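Local coordinates for protein L-isoleucine-4-hydroxylase (Bacillus thuringiensis, PDB 6LNH) that hydroxylates L-isoleucine to (4S)-4-hydroxy-L-isoleucine, using iron(II), ascorbate, 2-oxoglutarate and dioxygen, and also sulfoxidises L-methionine, at residues C[73-78]-C[84-89]; C[90-95]-C[148-153]. All coordinates share one frame; numbering follows the deposited sequence.

Following the chain from the N terminus, strand 68-77 turns back within a few residues, and contact 1 closes this short loop by pairing 73-78 with 84-89. The chain then runs directly into 90-95, where contact 2 opens; it closes about fifty residues later, after helices 114-117 and 120-134, on strand 145-156. The two closures therefore follow in series, neither nested nor crossed. They meet in space because strands 68-77 and 145-156 are neighbours in the large antiparallel sheet. A salt bridge between R74 NH2 and D91 OD1 joins them. Contact 1 holds the edge hairpin together; contact 2 ties the loop leaving it to the inner strand 145-156.

Contact 1 (C[73-78]-C[84-89]); sequences SRYIKY and YILDNS
The Y75 ring carries L86 CD2 over one face, a CH-pi contact 4.0 Å from the ring centroid, and the Y84 ring receives K77 CD on one face in the same manner. Y78 has I76 CG2 over a face and I85 CD1 at its edge, 3.8 Å from Y78 CE2. Over the R74 guanidinium lies the S89 carbonyl oxygen, while D87 OD2 sits at the edge, in plane. There R74 NE gives D87 OD2 a nearly straight hydrogen bond (3.2 Å, 169° at the hydrogen), part of a salt bridge, although it meets that oxygen from above the carboxylate plane, the two planes standing 75° apart. The extended R74 chain lies alongside D87, and its NH2 has a second acid, D91. The other carboxylate oxygen, D87 OD1, accepts the hydrogen bond of S89 N, closing an Asx turn, so both oxygens of D87 are engaged. I76 CD1 lies against the D87 carboxylate. Bends at chi2 and chi4 bring K77 NZ to a hydrogen bond with Y78 O (2.9 Å), with S81 O as a second acceptor. Between the backbones, I76 and I85 form a hydrogen-bonded pair, and Y75 faces L86 in a non-hydrogen-bonded one; D87 N donates a hydrogen bond to R74 O (3.0 Å). This is an antiparallel beta hairpin, with strand 84-86 at the edge of the large sheet of the cupin-clan dioxygenase fold.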
ATOM      1  N   SER C  73      15.673  12.786 -26.329  1.00 33.65           N
ATOM      2  CA  SER C  73      15.570  13.779 -27.387  1.00 38.73           C
ATOM      3  C   SER C  73      15.672  15.147 -26.733  1.00 38.86           C
ATOM      4  O   SER C  73      15.405  15.304 -25.539  1.00 37.78           O
ATOM      5  CB  SER C  73      14.259  13.646 -28.173  1.00 39.07           C
ATOM      6  OG  SER C  73      14.238  12.450 -28.934  1.00 39.17           O
ATOM      7  N   ARG C  74      16.061  16.142 -27.524  1.00 38.09           N
ATOM      8  CA  ARG C  74      16.292  17.473 -26.988  1.00 39.99           C
ATOM      9  C   ARG C  74      15.860  18.532 -27.990  1.00 43.69           C
ATOM     10  O   ARG C  74      15.865  18.306 -29.204  1.00 39.66           O
ATOM     11  CB  ARG C  74      17.766  17.679 -26.610  1.00 42.28           C
ATOM     12  CG  ARG C  74      18.747  17.360 -27.720  1.00 47.30           C
ATOM     13  CD  ARG C  74      20.141  17.835 -27.356  1.00 50.05           C
ATOM     14  NE  ARG C  74      21.101  17.617 -28.432  1.00 49.96           N
ATOM     15  CZ  ARG C  74      22.069  16.708 -28.394  1.00 53.22           C
ATOM     16  NH1 ARG C  74      22.217  15.935 -27.328  1.00 48.67           N
ATOM     17  NH2 ARG C  74      22.899  16.580 -29.421  1.00 53.91           N
ATOM     18  N   TYR C  75      15.493  19.694 -27.462  1.00 42.60           N
ATOM     19  CA  TYR C  75      15.201  20.876 -28.254  1.00 42.78           C
ATOM     20  C   TYR C  75      16.315  21.894 -28.056  1.00 47.18           C
ATOM     21  O   TYR C  75      16.977  21.921 -27.014  1.00 47.50           O
ATOM     22  CB  TYR C  75      13.858  21.497 -27.858  1.00 42.98           C
ATOM     23  CG  TYR C  75      12.661  20.622 -28.152  1.00 47.99           C
ATOM     24  CD1 TYR C  75      12.084  20.601 -29.415  1.00 47.33           C
ATOM     25  CD2 TYR C  75      12.102  19.821 -27.164  1.00 47.36           C
ATOM     26  CE1 TYR C  75      10.988  19.806 -29.689  1.00 47.07           C
ATOM     27  CE2 TYR C  75      11.004  19.021 -27.428  1.00 52.44           C
ATOM     28  CZ  TYR C  75      10.451  19.019 -28.691  1.00 48.75           C
ATOM     29  OH  TYR C  75       9.360  18.225 -28.958  1.00 52.85           O
ATOM     30  N   ILE C  76      16.517  22.739 -29.062  1.00 43.28           N
ATOM     31  CA  ILE C  76      17.470  23.841 -28.991  1.00 45.05           C
ATOM     32  C   ILE C  76      16.691  25.144 -29.025  1.00 43.39           C
ATOM     33  O   ILE C  76      15.835  25.342 -29.896  1.00 50.50           O
ATOM     34  CB  ILE C  76      18.491  23.786 -30.143  1.00 48.29           C
ATOM     35  CG1 ILE C  76      19.173  22.420 -30.200  1.00 46.85           C
ATOM     36  CG2 ILE C  76      19.523  24.895 -29.992  1.00 44.14           C
ATOM     37  CD1 ILE C  76      19.930  22.171 -31.492  1.00 46.30           C
ATOM     38  N   LYS C  77      16.986  26.031 -28.081  1.00 39.40           N
ATOM     39  CA  LYS C  77      16.402  27.369 -28.044  1.00 43.42           C
ATOM     40  C   LYS C  77      17.542  28.367 -28.210  1.00 43.19           C
ATOM     41  O   LYS C  77      18.269  28.649 -27.252  1.00 44.08           O
ATOM     42  CB  LYS C  77      15.633  27.597 -26.746  1.00 43.75           C
ATOM     43  CG  LYS C  77      15.230  29.046 -26.496  1.00 43.13           C
ATOM     44  CD  LYS C  77      14.256  29.544 -27.551  1.00 46.85           C
ATOM     45  CE  LYS C  77      13.783  30.955 -27.240  1.00 46.66           C
ATOM     46  NZ  LYS C  77      14.885  31.952 -27.348  1.00 52.85           N
ATOM     47  N   TYR C  78      17.713  28.892 -29.419  1.00 44.86           N
ATOM     48  CA  TYR C  78      18.747  29.891 -29.636  1.00 46.67           C
ATOM     49  C   TYR C  78      18.306  31.231 -29.064  1.00 47.89           C
ATOM     50  O   TYR C  78      17.121  31.576 -29.080  1.00 48.54           O
ATOM     51  CB  TYR C  78      19.052  30.042 -31.127  1.00 40.90           C
ATOM     52  CG  TYR C  78      19.697  28.834 -31.765  1.00 39.53           C
ATOM     53  CD1 TYR C  78      21.066  28.625 -31.679  1.00 42.76           C
ATOM     54  CD2 TYR C  78      18.935  27.905 -32.464  1.00 45.06           C
ATOM     55  CE1 TYR C  78      21.660  27.522 -32.265  1.00 38.00           C
ATOM     56  CE2 TYR C  78      19.520  26.800 -33.055  1.00 47.01           C
ATOM     57  CZ  TYR C  78      20.883  26.616 -32.952  1.00 44.24           C
ATOM     58  OH  TYR C  78      21.468  25.517 -33.537  1.00 53.47           O
ATOM     59  N   TYR C  84      11.828  26.921 -31.110  1.00 52.27           N
ATOM     60  CA  TYR C  84      12.405  25.742 -30.485  1.00 52.34           C
ATOM     61  C   TYR C  84      12.410  24.661 -31.549  1.00 55.38           C
ATOM     62  O   TYR C  84      11.365  24.366 -32.136  1.00 57.82           O
ATOM     63  CB  TYR C  84      11.603  25.282 -29.268  1.00 53.04           C
ATOM     64  CG  TYR C  84      11.427  26.318 -28.184  1.00 53.42           C
ATOM     65  CD1 TYR C  84      10.599  27.418 -28.371  1.00 52.23           C
ATOM     66  CD2 TYR C  84      12.062  26.181 -26.959  1.00 49.85           C
ATOM     67  CE1 TYR C  84      10.423  28.361 -27.377  1.00 51.12           C
ATOM     68  CE2 TYR C  84      11.893  27.116 -25.956  1.00 50.47           C
ATOM     69  CZ  TYR C  84      11.073  28.206 -26.169  1.00 52.55           C
ATOM     70  OH  TYR C  84      10.905  29.138 -25.170  1.00 56.61           O
ATOM     71  N   ILE C  85      13.585  24.097 -31.822  1.00 54.57           N
ATOM     72  CA  ILE C  85      13.669  23.069 -32.897  1.00 52.47           C
ATOM     73  C   ILE C  85      14.118  21.733 -32.303  1.00 50.83           C
ATOM     74  O   ILE C  85      14.966  21.737 -31.400  1.00 49.14           O
ATOM     75  CB  ILE C  85      14.595  23.548 -34.030  1.00 52.88           C
ATOM     76  CG1 ILE C  85      15.874  24.183 -33.482  1.00 53.73           C
ATOM     77  CG2 ILE C  85      13.853  24.500 -34.951  1.00 58.51           C
ATOM     78  CD1 ILE C  85      16.978  24.301 -34.500  1.00 62.18           C
ATOM     79  N   LEU C  86      13.537  20.641 -32.801  1.00 54.20           N
ATOM     80  CA  LEU C  86      13.895  19.276 -32.348  1.00 47.24           C
ATOM     81  C   LEU C  86      15.257  18.923 -32.950  1.00 50.07           C
ATOM     82  O   LEU C  86      15.342  18.820 -34.182  1.00 50.85           O
ATOM     83  CB  LEU C  86      12.815  18.308 -32.837  1.00 46.33           C
ATOM     84  CG  LEU C  86      12.813  16.933 -32.175  1.00 54.68           C
ATOM     85  CD1 LEU C  86      13.697  15.966 -32.940  1.00 51.41           C
ATOM     86  CD2 LEU C  86      13.259  17.031 -30.726  1.00 46.27           C
ATOM     87  N   ASP C  87      16.279  18.768 -32.107  1.00 51.43           N
ATOM     88  CA  ASP C  87      17.639  18.428 -32.596  1.00 52.58           C
ATOM     89  C   ASP C  87      17.600  17.051 -33.266  1.00 54.00           C
ATOM     90  O   ASP C  87      16.905  16.162 -32.750  1.00 53.64           O
ATOM     91  CB  ASP C  87      18.667  18.489 -31.466  1.00 55.01           C
ATOM     92  CG  ASP C  87      20.103  18.494 -31.956  1.00 61.21           C
ATOM     93  OD1 ASP C  87      20.358  17.907 -33.022  1.00 66.14           O
ATOM     94  OD2 ASP C  87      20.952  19.083 -31.268  1.00 54.62           O
ATOM     95  N   ASN C  88      18.305  16.896 -34.388  1.00 56.40           N
ATOM     96  CA  ASN C  88      18.342  15.589 -35.095  1.00 60.93           C
ATOM     97  C   ASN C  88      19.408  14.715 -34.431  1.00 61.62           C
ATOM     98  O   ASN C  88      19.367  13.486 -34.606  1.00 67.33           O
ATOM     99  CB  ASN C  88      18.546  15.750 -36.603  1.00 63.33           C
ATOM    100  CG  ASN C  88      19.901  16.319 -36.959  1.00 68.54           C
ATOM    101  OD1 ASN C  88      20.336  17.310 -36.378  1.00 71.04           O
ATOM    102  ND2 ASN C  88      20.570  15.701 -37.917  1.00 75.82           N
ATOM    103  N   SER C  89      20.332  15.348 -33.704  1.00 61.01           N
ATOM    104  CA  SER C  89      21.390  14.612 -32.971  1.00 70.87           C
ATOM    105  C   SER C  89      20.883  14.306 -31.560  1.00 63.91           C
ATOM    106  O   SER C  89      20.132  15.135 -31.014  1.00 66.39           O
ATOM    107  CB  SER C  89      22.659  15.416 -32.931  1.00 67.82           C
ATOM    108  OG  SER C  89      23.792  14.564 -32.946  1.00 64.47           O
TER

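Contact 2 (C[90-95]-C[148-153]); sequences NDYFQS and GLHQVR
Y92 and H150 form a T-shaped (edge-to-face) aromatic contact between the loop that follows strand 84-86 and strand 145-156 of the large antiparallel sheet, in the cupin-type fold of the 2OG-Fe dioxygenase family. It is a small junction, burying 82 Å² in all, and one pair of rings carries it. The histidine rises from the strand toward the loop and presents an edge to the tyrosine face; the ring planes stand at 64° and the centroids are 4.8 Å apart. Y92 comes down from the loop with CG anti to its backbone N (chi1 -173°), which directs the ring at the strand. The hydroxyl reaches on to E174, whose OE2 shares a hydrogen bond with Y92 OH, so the ring is held at its outer end as well as over its face. Y72 of the neighbouring strand 68-77 stacks on H150 and also meets the Y92 ring, making the pair part of an aromatic cluster. The Y92 side chain lies about 9 Å from the bound iron and about 7 Å from the side chain of D172, one of the metal's ligands with H170 and H223, placing the contact near the metal site but outside the iron's coordination. H150 CE1 lies 3.7 Å above the centre of the Y92 ring, while H150 NE2 comes within 3.9 Å of Y92 CE1.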
ATOM      1  N   ASN C  90      21.268  13.157 -30.999  1.00 54.04           N
ATOM      2  CA  ASN C  90      20.813  12.804 -29.630  1.00 56.77           C
ATOM      3  C   ASN C  90      21.982  12.199 -28.844  1.00 57.99           C
ATOM      4  O   ASN C  90      21.768  11.201 -28.139  1.00 59.33           O
ATOM      5  CB  ASN C  90      19.575  11.905 -29.654  1.00 49.25           C
ATOM      6  CG  ASN C  90      19.913  10.464 -29.958  1.00 50.95           C
ATOM      7  OD1 ASN C  90      20.979  10.177 -30.491  1.00 56.61           O
ATOM      8  ND2 ASN C  90      19.022   9.555 -29.606  1.00 45.60           N
ATOM      9  N   ASP C  91      23.172  12.787 -28.972  1.00 55.99           N
ATOM     10  CA  ASP C  91      24.353  12.285 -28.225  1.00 55.07           C
ATOM     11  C   ASP C  91      24.306  12.859 -26.807  1.00 53.01           C
ATOM     12  O   ASP C  91      24.195  14.089 -26.673  1.00 54.14           O
ATOM     13  CB  ASP C  91      25.662  12.629 -28.940  1.00 61.27           C
ATOM     14  CG  ASP C  91      25.622  13.961 -29.665  1.00 69.46           C
ATOM     15  OD1 ASP C  91      25.211  14.956 -29.040  1.00 64.10           O
ATOM     16  OD2 ASP C  91      26.004  13.990 -30.849  1.00 80.03           O
ATOM     17  N   TYR C  92      24.377  11.992 -25.798  1.00 49.02           N
ATOM     18  CA  TYR C  92      24.331  12.442 -24.384  1.00 50.47           C
ATOM     19  C   TYR C  92      25.642  12.063 -23.691  1.00 47.52           C
ATOM     20  O   TYR C  92      25.842  10.874 -23.414  1.00 52.17           O
ATOM     21  CB  TYR C  92      23.124  11.821 -23.675  1.00 49.31           C
ATOM     22  CG  TYR C  92      22.884  12.326 -22.277  1.00 44.94           C
ATOM     23  CD1 TYR C  92      22.687  13.672 -22.029  1.00 43.07           C
ATOM     24  CD2 TYR C  92      22.855  11.457 -21.201  1.00 47.37           C
ATOM     25  CE1 TYR C  92      22.466  14.144 -20.748  1.00 40.61           C
ATOM     26  CE2 TYR C  92      22.635  11.913 -19.913  1.00 47.06           C
ATOM     27  CZ  TYR C  92      22.442  13.262 -19.684  1.00 47.22           C
ATOM     28  OH  TYR C  92      22.228  13.719 -18.417  1.00 49.12           O
ATOM     29  N   PHE C  93      26.507  13.047 -23.433  1.00 50.08           N
ATOM     30  CA  PHE C  93      27.798  12.760 -22.760  1.00 51.85           C
ATOM     31  C   PHE C  93      27.652  12.869 -21.241  1.00 54.34           C
ATOM     32  O   PHE C  93      27.218  13.921 -20.743  1.00 51.97           O
ATOM     33  CB  PHE C  93      28.920  13.664 -23.274  1.00 56.25           C
ATOM     34  CG  PHE C  93      30.277  13.312 -22.720  1.00 59.30           C
ATOM     35  CD1 PHE C  93      30.650  13.711 -21.449  1.00 58.63           C
ATOM     36  CD2 PHE C  93      31.173  12.559 -23.460  1.00 61.53           C
ATOM     37  CE1 PHE C  93      31.892  13.377 -20.936  1.00 63.85           C
ATOM     38  CE2 PHE C  93      32.416  12.226 -22.945  1.00 63.94           C
ATOM     39  CZ  PHE C  93      32.773  12.635 -21.684  1.00 57.35           C
ATOM     40  N   GLN C  94      28.022  11.792 -20.545  1.00 60.67           N
ATOM     41  CA  GLN C  94      27.980  11.714 -19.063  1.00 65.05           C
ATOM     42  C   GLN C  94      29.364  11.278 -18.577  1.00 74.80           C
ATOM     43  O   GLN C  94      29.757  10.137 -18.872  1.00 76.32           O
ATOM     44  CB  GLN C  94      26.940  10.684 -18.624  1.00 64.63           C
ATOM     45  CG  GLN C  94      25.695  11.289 -17.994  1.00 69.28           C
ATOM     46  CD  GLN C  94      24.675  10.230 -17.656  1.00 70.25           C
ATOM     47  OE1 GLN C  94      24.475   9.273 -18.400  1.00 67.66           O
ATOM     48  NE2 GLN C  94      24.021  10.395 -16.518  1.00 70.44           N
ATOM     49  N   SER C  95      30.072  12.153 -17.857  1.00 73.56           N
ATOM     50  CA  SER C  95      31.427  11.816 -17.344  1.00 79.93           C
ATOM     51  C   SER C  95      31.348  10.578 -16.440  1.00 88.58           C
ATOM     52  O   SER C  95      30.393  10.495 -15.636  1.00 89.95           O
ATOM     53  CB  SER C  95      32.051  12.989 -16.637  1.00 67.00           C
ATOM     54  OG  SER C  95      31.409  13.232 -15.396  1.00 66.06           O
ATOM     55  N   GLY C 148      16.430  19.101 -22.598  1.00 30.63           N
ATOM     56  CA  GLY C 148      16.516  17.660 -22.759  1.00 30.89           C
ATOM     57  C   GLY C 148      15.303  16.930 -22.204  1.00 37.48           C
ATOM     58  O   GLY C 148      14.756  17.299 -21.167  1.00 33.13           O
ATOM     59  N   LEU C 149      14.892  15.885 -22.917  1.00 36.18           N
ATOM     60  CA  LEU C 149      13.764  15.047 -22.527  1.00 36.93           C
ATOM     61  C   LEU C 149      14.255  13.614 -22.399  1.00 34.21           C
ATOM     62  O   LEU C 149      14.740  13.031 -23.375  1.00 33.91           O
ATOM     63  CB  LEU C 149      12.626  15.138 -23.545  1.00 36.46           C
ATOM     64  CG  LEU C 149      11.636  16.294 -23.374  1.00 40.45           C
ATOM     65  CD1 LEU C 149      12.247  17.602 -23.853  1.00 36.44           C
ATOM     66  CD2 LEU C 149      10.342  15.997 -24.113  1.00 37.06           C
ATOM     67  N   HIS C 150      14.121  13.045 -21.204  1.00 31.96           N
ATOM     68  CA  HIS C 150      14.548  11.678 -20.938  1.00 37.25           C
ATOM     69  C   HIS C 150      13.336  10.839 -20.568  1.00 36.57           C
ATOM     70  O   HIS C 150      12.688  11.088 -19.546  1.00 27.24           O
ATOM     71  CB  HIS C 150      15.589  11.631 -19.820  1.00 36.49           C
ATOM     72  CG  HIS C 150      16.890  12.280 -20.177  1.00 37.78           C
ATOM     73  ND1 HIS C 150      17.933  11.589 -20.755  1.00 37.45           N
ATOM     74  CD2 HIS C 150      17.319  13.554 -20.029  1.00 37.28           C
ATOM     75  CE1 HIS C 150      18.951  12.410 -20.944  1.00 40.44           C
ATOM     76  NE2 HIS C 150      18.603  13.609 -20.516  1.00 41.83           N
ATOM     77  N   GLN C 151      13.036   9.852 -21.403  1.00 35.97           N
ATOM     78  CA  GLN C 151      11.969   8.891 -21.168  1.00 36.17           C
ATOM     79  C   GLN C 151      12.624   7.635 -20.604  1.00 42.24           C
ATOM     80  O   GLN C 151      13.331   6.927 -21.324  1.00 42.07           O
ATOM     81  CB  GLN C 151      11.240   8.608 -22.480  1.00 40.02           C
ATOM     82  CG  GLN C 151       9.856   8.013 -22.384  1.00 42.72           C
ATOM     83  CD  GLN C 151       9.264   7.785 -23.762  1.00 42.09           C
ATOM     84  OE1 GLN C 151       9.945   7.959 -24.773  1.00 38.20           O
ATOM     85  NE2 GLN C 151       8.001   7.385 -23.810  1.00 37.19           N
ATOM     86  N   VAL C 152      12.385   7.351 -19.324  1.00 35.56           N
ATOM     87  CA  VAL C 152      13.065   6.265 -18.627  1.00 39.78           C
ATOM     88  C   VAL C 152      12.035   5.340 -18.004  1.00 36.22           C
ATOM     89  O   VAL C 152      11.101   5.795 -17.334  1.00 39.75           O
ATOM     90  CB  VAL C 152      14.025   6.784 -17.542  1.00 38.44           C
ATOM     91  CG1 VAL C 152      14.850   5.632 -16.970  1.00 46.13           C
ATOM     92  CG2 VAL C 152      14.937   7.867 -18.102  1.00 41.12           C
ATOM     93  N   ARG C 153      12.202   4.045 -18.230  1.00 36.34           N
ATOM     94  CA  ARG C 153      11.440   3.011 -17.543  1.00 39.68           C
ATOM     95  C   ARG C 153      12.422   2.197 -16.709  1.00 44.93           C
ATOM     96  O   ARG C 153      13.281   1.499 -17.257  1.00 40.75           O
ATOM     97  CB  ARG C 153      10.700   2.124 -18.540  1.00 38.62           C
ATOM     98  CG  ARG C 153      10.072   0.884 -17.955  1.00 46.07           C
ATOM     99  CD  ARG C 153       9.092   0.341 -18.972  1.00 52.22           C
ATOM    100  NE  ARG C 153       7.720   0.771 -18.706  1.00 56.39           N
ATOM    101  CZ  ARG C 153       6.655  -0.014 -18.825  1.00 50.66           C
ATOM    102  NH1 ARG C 153       6.797  -1.262 -19.247  1.00 52.65           N
ATOM    103  NH2 ARG C 153       5.445   0.457 -18.559  1.00 56.44           N
TER